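Local coordinates for prophenoloxidase b (Marsupenaeus japonicus, PDB 3WKY), which is a type 3 copper protein of crustacean hemolymph, the proenzyme of a phenoloxidase that probably hydroxylates monophenols and oxidises o-diphenols, at residues 354-366 / 387-400. Residues are numbered along the deposited sequence; the frame is centred on the assembly and turned at random. Where two conformers were deposited one is given.
With CUO (Cu2-o2 cluster), chain J.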
ATOM      1  N   GLY A 354       4.722 -24.816  20.290  1.00 16.47           N
ATOM      2  CA  GLY A 354       5.893 -24.541  19.467  1.00 17.83           C
ATOM      3  C   GLY A 354       7.165 -24.141  20.194  1.00 17.03           C
ATOM      4  O   GLY A 354       7.495 -24.665  21.269  1.00 17.86           O
ATOM      5  N   ASN A 355       7.887 -23.200  19.594  1.00 15.84           N
ATOM      6  CA  ASN A 355       9.218 -22.816  20.041  1.00 14.70           C
ATOM      7  C   ASN A 355       9.400 -21.339  19.689  1.00 17.10           C
ATOM      8  O   ASN A 355      10.355 -20.967  18.994  1.00 15.33           O
ATOM      9  CB  ASN A 355      10.264 -23.687  19.319  1.00 13.99           C
ATOM     10  CG  ASN A 355      11.681 -23.507  19.875  1.00 17.91           C
ATOM     11  OD1 ASN A 355      11.859 -23.094  21.018  1.00 18.22           O
ATOM     12  ND2 ASN A 355      12.697 -23.822  19.053  1.00 16.24           N
ATOM     13  N   ILE A 356       8.477 -20.506  20.169  1.00 15.58           N
ATOM     14  CA  ILE A 356       8.367 -19.124  19.698  1.00 15.55           C
ATOM     15  C   ILE A 356       9.601 -18.284  19.961  1.00 14.80           C
ATOM     16  O   ILE A 356      10.154 -17.671  19.055  1.00 14.45           O
ATOM     17  CB  ILE A 356       7.154 -18.405  20.323  1.00 13.72           C
ATOM     18  CG1 ILE A 356       5.848 -19.023  19.813  1.00 14.18           C
ATOM     19  CG2 ILE A 356       7.200 -16.898  20.005  1.00 17.06           C
ATOM     20  CD1 ILE A 356       4.637 -18.688  20.728  1.00 16.10           C
ATOM     21  N   HIS A 357      10.033 -18.222  21.213  1.00 13.74           N
ATOM     22  CA  HIS A 357      11.099 -17.295  21.541  1.00 14.45           C
ATOM     23  C   HIS A 357      12.437 -17.656  20.882  1.00 16.82           C
ATOM     24  O   HIS A 357      13.129 -16.773  20.342  1.00 12.92           O
ATOM     25  CB  HIS A 357      11.265 -17.148  23.057  1.00 14.33           C
ATOM     26  CG  HIS A 357      12.653 -16.783  23.451  1.00 13.33           C
ATOM     27  ND1 HIS A 357      13.618 -17.732  23.715  1.00 14.19           N
ATOM     28  CD2 HIS A 357      13.261 -15.575  23.584  1.00 13.10           C
ATOM     29  CE1 HIS A 357      14.759 -17.129  23.998  1.00 13.10           C
ATOM     30  NE2 HIS A 357      14.564 -15.828  23.939  1.00 13.83           N
ATOM     31  N   ASN A 358      12.811 -18.938  20.913  1.00 14.39           N
ATOM     32  CA  ASN A 358      14.086 -19.348  20.312  1.00 13.28           C
ATOM     33  C   ASN A 358      14.094 -19.104  18.807  1.00 15.14           C
ATOM     34  O   ASN A 358      15.069 -18.571  18.251  1.00 13.83           O
ATOM     35  CB  ASN A 358      14.400 -20.829  20.593  1.00 13.81           C
ATOM     36  CG  ASN A 358      14.771 -21.080  22.050  1.00 15.02           C
ATOM     37  OD1 ASN A 358      15.223 -20.170  22.744  1.00 16.33           O
ATOM     38  ND2 ASN A 358      14.579 -22.312  22.516  1.00 16.56           N
ATOM     39  N   LEU A 359      13.022 -19.514  18.140  1.00 13.55           N
ATOM     40  CA  LEU A 359      12.990 -19.370  16.686  1.00 15.41           C
ATOM     41  C   LEU A 359      12.963 -17.901  16.295  1.00 16.70           C
ATOM     42  O   LEU A 359      13.547 -17.512  15.282  1.00 16.54           O
ATOM     43  CB  LEU A 359      11.833 -20.142  16.060  1.00 13.39           C
ATOM     44  CG  LEU A 359      12.206 -21.606  15.797  1.00 14.68           C
ATOM     45  CD1 LEU A 359      10.966 -22.454  15.550  1.00 15.52           C
ATOM     46  CD2 LEU A 359      13.166 -21.705  14.603  1.00 18.06           C
ATOM     47  N   GLY A 360      12.322 -17.081  17.118  1.00 15.09           N
ATOM     48  CA  GLY A 360      12.276 -15.648  16.866  1.00 16.43           C
ATOM     49  C   GLY A 360      13.669 -15.057  16.795  1.00 16.06           C
ATOM     50  O   GLY A 360      13.932 -14.188  15.977  1.00 12.15           O
ATOM     51  N   HIS A 361      14.572 -15.510  17.666  1.00 12.50           N
ATOM     52  CA  HIS A 361      15.968 -15.078  17.572  1.00 11.84           C
ATOM     53  C   HIS A 361      16.562 -15.412  16.215  1.00 13.88           C
ATOM     54  O   HIS A 361      17.286 -14.604  15.613  1.00 15.52           O
ATOM     55  CB  HIS A 361      16.814 -15.781  18.615  1.00 14.48           C
ATOM     56  CG  HIS A 361      16.855 -15.059  19.919  1.00 13.41           C
ATOM     57  ND1 HIS A 361      17.822 -14.125  20.210  1.00 13.51           N
ATOM     58  CD2 HIS A 361      16.041 -15.122  20.996  1.00 16.85           C
ATOM     59  CE1 HIS A 361      17.611 -13.645  21.425  1.00 18.99           C
ATOM     60  NE2 HIS A 361      16.534 -14.228  21.907  1.00 12.89           N
ATOM     61  N   ASP A 362      16.286 -16.622  15.754  1.00 15.53           N
ATOM     62  CA  ASP A 362      16.814 -17.062  14.473  1.00 16.29           C
ATOM     63  C   ASP A 362      16.159 -16.368  13.267  1.00 17.35           C
ATOM     64  O   ASP A 362      16.832 -16.086  12.274  1.00 17.30           O
ATOM     65  CB  ASP A 362      16.708 -18.585  14.356  1.00 18.99           C
ATOM     66  CG  ASP A 362      17.720 -19.305  15.245  1.00 31.39           C
ATOM     67  OD1 ASP A 362      18.734 -18.677  15.627  1.00 25.46           O
ATOM     68  OD2 ASP A 362      17.501 -20.493  15.561  1.00 30.09           O
ATOM     69  N   PHE A 363      14.856 -16.110  13.334  1.00 16.94           N
ATOM     70  CA  PHE A 363      14.217 -15.304  12.287  1.00 14.23           C
ATOM     71  C   PHE A 363      14.865 -13.924  12.200  1.00 15.62           C
ATOM     72  O   PHE A 363      15.153 -13.438  11.114  1.00 15.95           O
ATOM     73  CB  PHE A 363      12.730 -15.104  12.575  1.00 14.00           C
ATOM     74  CG  PHE A 363      11.837 -16.228  12.113  1.00 15.56           C
ATOM     75  CD1 PHE A 363      11.995 -17.524  12.596  1.00 17.93           C
ATOM     76  CD2 PHE A 363      10.796 -15.971  11.226  1.00 15.09           C
ATOM     77  CE1 PHE A 363      11.144 -18.542  12.189  1.00 18.23           C
ATOM     78  CE2 PHE A 363       9.931 -16.989  10.822  1.00 16.67           C
ATOM     79  CZ  PHE A 363      10.109 -18.274  11.299  1.00 15.34           C
ATOM     80  N   LEU A 364      15.069 -13.273  13.342  1.00 12.75           N
ATOM     81  CA  LEU A 364      15.657 -11.935  13.325  1.00 13.85           C
ATOM     82  C   LEU A 364      17.121 -12.021  12.876  1.00 14.69           C
ATOM     83  O   LEU A 364      17.594 -11.196  12.091  1.00 17.52           O
ATOM     84  CB  LEU A 364      15.516 -11.265  14.708  1.00 10.78           C
ATOM     85  CG  LEU A 364      14.072 -10.884  15.055  1.00 12.34           C
ATOM     86  CD1 LEU A 364      13.913 -10.584  16.570  1.00 11.71           C
ATOM     87  CD2 LEU A 364      13.589  -9.684  14.238  1.00 16.41           C
ATOM     88  N   GLY A 365      17.833 -13.042  13.354  1.00 14.55           N
ATOM     89  CA  GLY A 365      19.243 -13.180  13.037  1.00 12.25           C
ATOM     90  C   GLY A 365      19.487 -13.526  11.570  1.00 14.99           C
ATOM     91  O   GLY A 365      20.578 -13.287  11.051  1.00 17.35           O
ATOM     92  N   GLN A 366      18.482 -14.076  10.893  1.00 14.32           N
ATOM     93  CA  GLN A 366      18.651 -14.469   9.484  0.56 14.28           C
ATOM     94  C   GLN A 366      17.867 -13.581   8.525  1.00 16.42           C
ATOM     95  O   GLN A 366      17.792 -13.862   7.319  1.00 14.82           O
ATOM     96  CB  GLN A 366      18.219 -15.920   9.270  0.56 18.26           C
ATOM     97  CG  GLN A 366      19.021 -16.951  10.059  0.56 24.39           C
ATOM     98  CD  GLN A 366      20.459 -17.095   9.585  0.56 29.23           C
ATOM     99  OE1 GLN A 366      20.898 -16.423   8.650  0.56 26.60           O
ATOM    100  NE2 GLN A 366      21.202 -17.982  10.237  0.56 37.62           N
ATOM    101  N   ALA A 387      23.692 -11.386  21.399  1.00 16.33           N
ATOM    102  CA  ALA A 387      22.339 -10.932  21.034  1.00 15.63           C
ATOM    103  C   ALA A 387      21.908  -9.637  21.715  1.00 16.11           C
ATOM    104  O   ALA A 387      21.235  -8.804  21.105  1.00 15.08           O
ATOM    105  CB  ALA A 387      21.305 -12.033  21.278  1.00 17.02           C
ATOM    106  N   VAL A 388      22.314  -9.450  22.973  1.00 14.38           N
ATOM    107  CA  VAL A 388      21.935  -8.249  23.732  1.00 14.78           C
ATOM    108  C   VAL A 388      22.422  -6.938  23.077  1.00 14.68           C
ATOM    109  O   VAL A 388      21.806  -5.884  23.251  1.00 14.53           O
ATOM    110  CB  VAL A 388      22.401  -8.376  25.204  1.00 14.41           C
ATOM    111  CG1 VAL A 388      22.178  -7.077  25.999  1.00 16.67           C
ATOM    112  CG2 VAL A 388      21.654  -9.530  25.872  1.00 14.36           C
ATOM    113  N   ARG A 389      23.498  -7.008  22.297  1.00 13.55           N
ATOM    114  CA  ARG A 389      24.006  -5.847  21.559  1.00 15.34           C
ATOM    115  C   ARG A 389      22.956  -5.195  20.652  1.00 13.99           C
ATOM    116  O   ARG A 389      22.962  -3.978  20.463  1.00 15.29           O
ATOM    117  CB  ARG A 389      25.200  -6.245  20.672  1.00 15.67           C
ATOM    118  CG  ARG A 389      26.450  -6.735  21.436  1.00 15.43           C
ATOM    119  CD  ARG A 389      27.533  -7.207  20.451  1.00 15.96           C
ATOM    120  NE  ARG A 389      27.990  -6.148  19.546  1.00 18.50           N
ATOM    121  CZ  ARG A 389      29.074  -5.397  19.746  1.00 24.02           C
ATOM    122  NH1 ARG A 389      29.817  -5.555  20.839  1.00 19.93           N
ATOM    123  NH2 ARG A 389      29.414  -4.477  18.854  1.00 20.03           N
ATOM    124  N   ASP A 390      22.080  -6.014  20.074  1.00 14.46           N
ATOM    125  CA  ASP A 390      21.167  -5.562  19.011  1.00 17.63           C
ATOM    126  C   ASP A 390      19.951  -4.893  19.635  1.00 14.30           C
ATOM    127  O   ASP A 390      19.320  -5.474  20.517  1.00 13.59           O
ATOM    128  CB  ASP A 390      20.734  -6.789  18.186  1.00 13.76           C
ATOM    129  CG  ASP A 390      20.093  -6.431  16.851  1.00 15.51           C
ATOM    130  OD1 ASP A 390      19.334  -5.438  16.776  1.00 14.46           O
ATOM    131  OD2 ASP A 390      20.321  -7.183  15.870  1.00 16.31           O
ATOM    132  N   PRO A 391      19.610  -3.658  19.200  1.00 14.09           N
ATOM    133  CA  PRO A 391      18.392  -3.052  19.763  1.00 15.17           C
ATOM    134  C   PRO A 391      17.151  -3.936  19.613  1.00 13.66           C
ATOM    135  O   PRO A 391      16.246  -3.876  20.453  1.00 13.57           O
ATOM    136  CB  PRO A 391      18.237  -1.738  18.972  1.00 15.10           C
ATOM    137  CG  PRO A 391      19.109  -1.940  17.705  1.00 16.97           C
ATOM    138  CD  PRO A 391      20.265  -2.775  18.214  1.00 15.74           C
ATOM    139  N   VAL A 392      17.104  -4.757  18.565  1.00 11.42           N
ATOM    140  CA  VAL A 392      15.931  -5.601  18.382  1.00 13.41           C
ATOM    141  C   VAL A 392      15.827  -6.690  19.450  1.00 15.18           C
ATOM    142  O   VAL A 392      14.747  -7.241  19.665  1.00 13.15           O
ATOM    143  CB  VAL A 392      15.847  -6.209  16.961  1.00 12.35           C
ATOM    144  CG1 VAL A 392      16.656  -7.520  16.862  1.00 13.15           C
ATOM    145  CG2 VAL A 392      14.395  -6.465  16.594  1.00 12.13           C
ATOM    146  N   PHE A 393      16.934  -6.999  20.122  1.00 13.37           N
ATOM    147  CA  PHE A 393      16.864  -7.918  21.266  1.00 14.84           C
ATOM    148  C   PHE A 393      15.791  -7.460  22.247  1.00 12.61           C
ATOM    149  O   PHE A 393      14.988  -8.265  22.770  1.00 11.85           O
ATOM    150  CB  PHE A 393      18.206  -7.981  22.000  1.00 11.98           C
ATOM    151  CG  PHE A 393      18.176  -8.872  23.216  1.00 11.60           C
ATOM    152  CD1 PHE A 393      18.437 -10.230  23.097  1.00 15.97           C
ATOM    153  CD2 PHE A 393      17.844  -8.354  24.469  1.00 16.04           C
ATOM    154  CE1 PHE A 393      18.387 -11.063  24.222  1.00 15.21           C
ATOM    155  CE2 PHE A 393      17.788  -9.171  25.603  1.00 15.73           C
ATOM    156  CZ  PHE A 393      18.058 -10.535  25.477  1.00 12.99           C
ATOM    157  N   PHE A 394      15.789  -6.165  22.520  1.00 12.85           N
ATOM    158  CA  PHE A 394      14.894  -5.648  23.543  1.00 15.07           C
ATOM    159  C   PHE A 394      13.472  -5.467  23.023  1.00 14.43           C
ATOM    160  O   PHE A 394      12.517  -5.539  23.786  1.00 13.18           O
ATOM    161  CB  PHE A 394      15.477  -4.385  24.174  1.00 14.37           C
ATOM    162  CG  PHE A 394      16.707  -4.664  24.988  1.00 13.45           C
ATOM    163  CD1 PHE A 394      16.601  -4.985  26.342  1.00 14.49           C
ATOM    164  CD2 PHE A 394      17.967  -4.659  24.393  1.00 14.47           C
ATOM    165  CE1 PHE A 394      17.741  -5.284  27.095  1.00 14.52           C
ATOM    166  CE2 PHE A 394      19.106  -4.954  25.130  1.00 16.56           C
ATOM    167  CZ  PHE A 394      18.992  -5.254  26.492  1.00 13.50           C
ATOM    168  N   ARG A 395      13.320  -5.278  21.718  1.00 13.95           N
ATOM    169  CA  ARG A 395      11.980  -5.276  21.159  1.00 14.15           C
ATOM    170  C   ARG A 395      11.400  -6.693  21.211  1.00 13.13           C
ATOM    171  O   ARG A 395      10.217  -6.877  21.503  1.00 13.69           O
ATOM    172  CB  ARG A 395      11.997  -4.741  19.711  1.00 11.50           C
ATOM    173  CG  ARG A 395      12.486  -3.281  19.594  1.00 16.62           C
ATOM    174  CD  ARG A 395      11.950  -2.619  18.298  1.00 11.62           C
ATOM    175  NE  ARG A 395      10.484  -2.654  18.294  1.00 13.45           N
ATOM    176  CZ  ARG A 395       9.724  -2.612  17.204  1.00 18.90           C
ATOM    177  NH1 ARG A 395      10.280  -2.544  15.995  1.00 17.78           N
ATOM    178  NH2 ARG A 395       8.399  -2.658  17.325  1.00 14.37           N
ATOM    179  N   TRP A 396      12.233  -7.691  20.920  1.00 12.96           N
ATOM    180  CA  TRP A 396      11.789  -9.079  20.985  1.00 13.12           C
ATOM    181  C   TRP A 396      11.459  -9.451  22.432  1.00 14.72           C
ATOM    182  O   TRP A 396      10.431 -10.073  22.715  1.00 13.23           O
ATOM    183  CB  TRP A 396      12.864 -10.009  20.406  1.00 10.70           C
ATOM    184  CG  TRP A 396      12.417 -11.437  20.306  1.00 11.99           C
ATOM    185  CD1 TRP A 396      12.974 -12.520  20.944  1.00 15.82           C
ATOM    186  CD2 TRP A 396      11.305 -11.948  19.541  1.00 12.39           C
ATOM    187  NE1 TRP A 396      12.288 -13.668  20.610  1.00 17.62           N
ATOM    188  CE2 TRP A 396      11.262 -13.349  19.756  1.00 14.16           C
ATOM    189  CE3 TRP A 396      10.360 -11.363  18.685  1.00 16.57           C
ATOM    190  CZ2 TRP A 396      10.284 -14.173  19.171  1.00 14.21           C
ATOM    191  CZ3 TRP A 396       9.393 -12.191  18.081  1.00 16.51           C
ATOM    192  CH2 TRP A 396       9.373 -13.581  18.323  1.00 15.68           C
ATOM    193  N   HIS A 397      12.314  -9.047  23.358  1.00 13.01           N
ATOM    194  CA  HIS A 397      12.053  -9.371  24.759  1.00 14.71           C
ATOM    195  C   HIS A 397      10.962  -8.565  25.424  1.00 15.79           C
ATOM    196  O   HIS A 397      10.375  -9.019  26.406  1.00 15.36           O
ATOM    197  CB  HIS A 397      13.337  -9.434  25.591  1.00 13.67           C
ATOM    198  CG  HIS A 397      13.956 -10.779  25.507  1.00 14.85           C
ATOM    199  ND1 HIS A 397      13.502 -11.837  26.258  1.00 16.07           N
ATOM    200  CD2 HIS A 397      14.858 -11.286  24.633  1.00 15.11           C
ATOM    201  CE1 HIS A 397      14.152 -12.935  25.904  1.00 19.27           C
ATOM    202  NE2 HIS A 397      14.974 -12.619  24.923  1.00 17.51           N
ATOM    203  N   LYS A 398      10.676  -7.380  24.894  1.00 13.02           N
ATOM    204  CA  LYS A 398       9.487  -6.674  25.349  1.00 15.85           C
ATOM    205  C   LYS A 398       8.236  -7.448  24.905  1.00 12.70           C
ATOM    206  O   LYS A 398       7.284  -7.564  25.667  1.00 14.91           O
ATOM    207  CB  LYS A 398       9.459  -5.220  24.856  1.00 15.45           C
ATOM    208  CG  LYS A 398       8.240  -4.432  25.358  1.00 10.79           C
ATOM    209  CD  LYS A 398       8.326  -4.158  26.883  1.00 11.89           C
ATOM    210  CE  LYS A 398       7.070  -3.439  27.353  1.00 16.60           C
ATOM    211  NZ  LYS A 398       7.222  -2.902  28.751  1.00 19.03           N
ATOM    212  N   PHE A 399       8.235  -7.991  23.686  1.00 12.60           N
ATOM    213  CA  PHE A 399       7.128  -8.865  23.273  1.00 12.13           C
ATOM    214  C   PHE A 399       7.005 -10.060  24.218  1.00 15.43           C
ATOM    215  O   PHE A 399       5.911 -10.392  24.697  1.00 14.50           O
ATOM    216  CB  PHE A 399       7.318  -9.361  21.830  1.00 12.95           C
ATOM    217  CG  PHE A 399       6.590 -10.655  21.538  1.00 13.84           C
ATOM    218  CD1 PHE A 399       5.205 -10.708  21.556  1.00 14.94           C
ATOM    219  CD2 PHE A 399       7.298 -11.814  21.242  1.00 15.25           C
ATOM    220  CE1 PHE A 399       4.526 -11.906  21.304  1.00 15.53           C
ATOM    221  CE2 PHE A 399       6.643 -13.001  20.983  1.00 15.68           C
ATOM    222  CZ  PHE A 399       5.255 -13.056  21.016  1.00 17.01           C
ATOM    223  N   ILE A 400       8.133 -10.711  24.478  1.00 13.67           N
ATOM    224  CA  ILE A 400       8.144 -11.867  25.368  1.00 12.49           C
ATOM    225  C   ILE A 400       7.647 -11.476  26.763  1.00 13.96           C
ATOM    226  O   ILE A 400       6.809 -12.176  27.356  1.00 14.17           O
ATOM    227  CB  ILE A 400       9.554 -12.508  25.422  1.00 13.25           C
ATOM    228  CG1 ILE A 400       9.902 -13.116  24.050  1.00 13.97           C
ATOM    229  CG2 ILE A 400       9.618 -13.586  26.500  1.00 13.22           C
ATOM    230  CD1 ILE A 400       8.933 -14.229  23.603  1.00 15.14           C
TER
HETATM  231 CU1  CUO J 708      18.165 -14.524  26.819  1.00 26.47          CU
HETATM  232 CU2  CUO J 708      16.025 -14.257  23.934  1.00 20.77          CU
HETATM  233  O1  CUO J 708      17.026 -15.235  25.339  1.00 34.54           O
HETATM  234  O2  CUO J 708      18.106 -14.224  24.587  1.00 28.87           O
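His357 and His361 of helix 356-365 and His397 of helix 391-409 converge on one copper of the dicopper-oxygen cluster, each through NE2; His357 NE2 stands 2.1 Å from CU2 and His397 NE2 2.2 Å. Segments 356-365 and 391-400 run nearly antiparallel (153°), and the His357 and His397 rings meet obliquely, planes at 62°. Behind the metal, Trp396 fits as a knob among His357, Gly360, His361 and Leu364. A chi1 of -174° swings its indole away from its own backbone N and across to the other helix, where Trp396 NE1 donates in a bent bond to a lone pair of His357 O (3.2 Å), an oxygen that also accepts from His361 N. The indole turns an edge toward the His361 face in an offset edge-to-face pair, while Trp396 CZ2 lies 3.4 Å from Gly360 CA, where even a CB would clash. Leu364 CD1 packs against Trp396 CB at 4.0 Å. Replacing Trp396 by alanine is likely to open a gap beside Gly360 and cost His357 O its indole donor. Phe393 CE1 approaches cluster O2 at 3.2 Å. With ND1 of His357 and His361 bonded to Glu343 O and Met381 O, both rings are fixed against turning, presenting NE2 to copper, the three-histidine arrangement of a type 3 site.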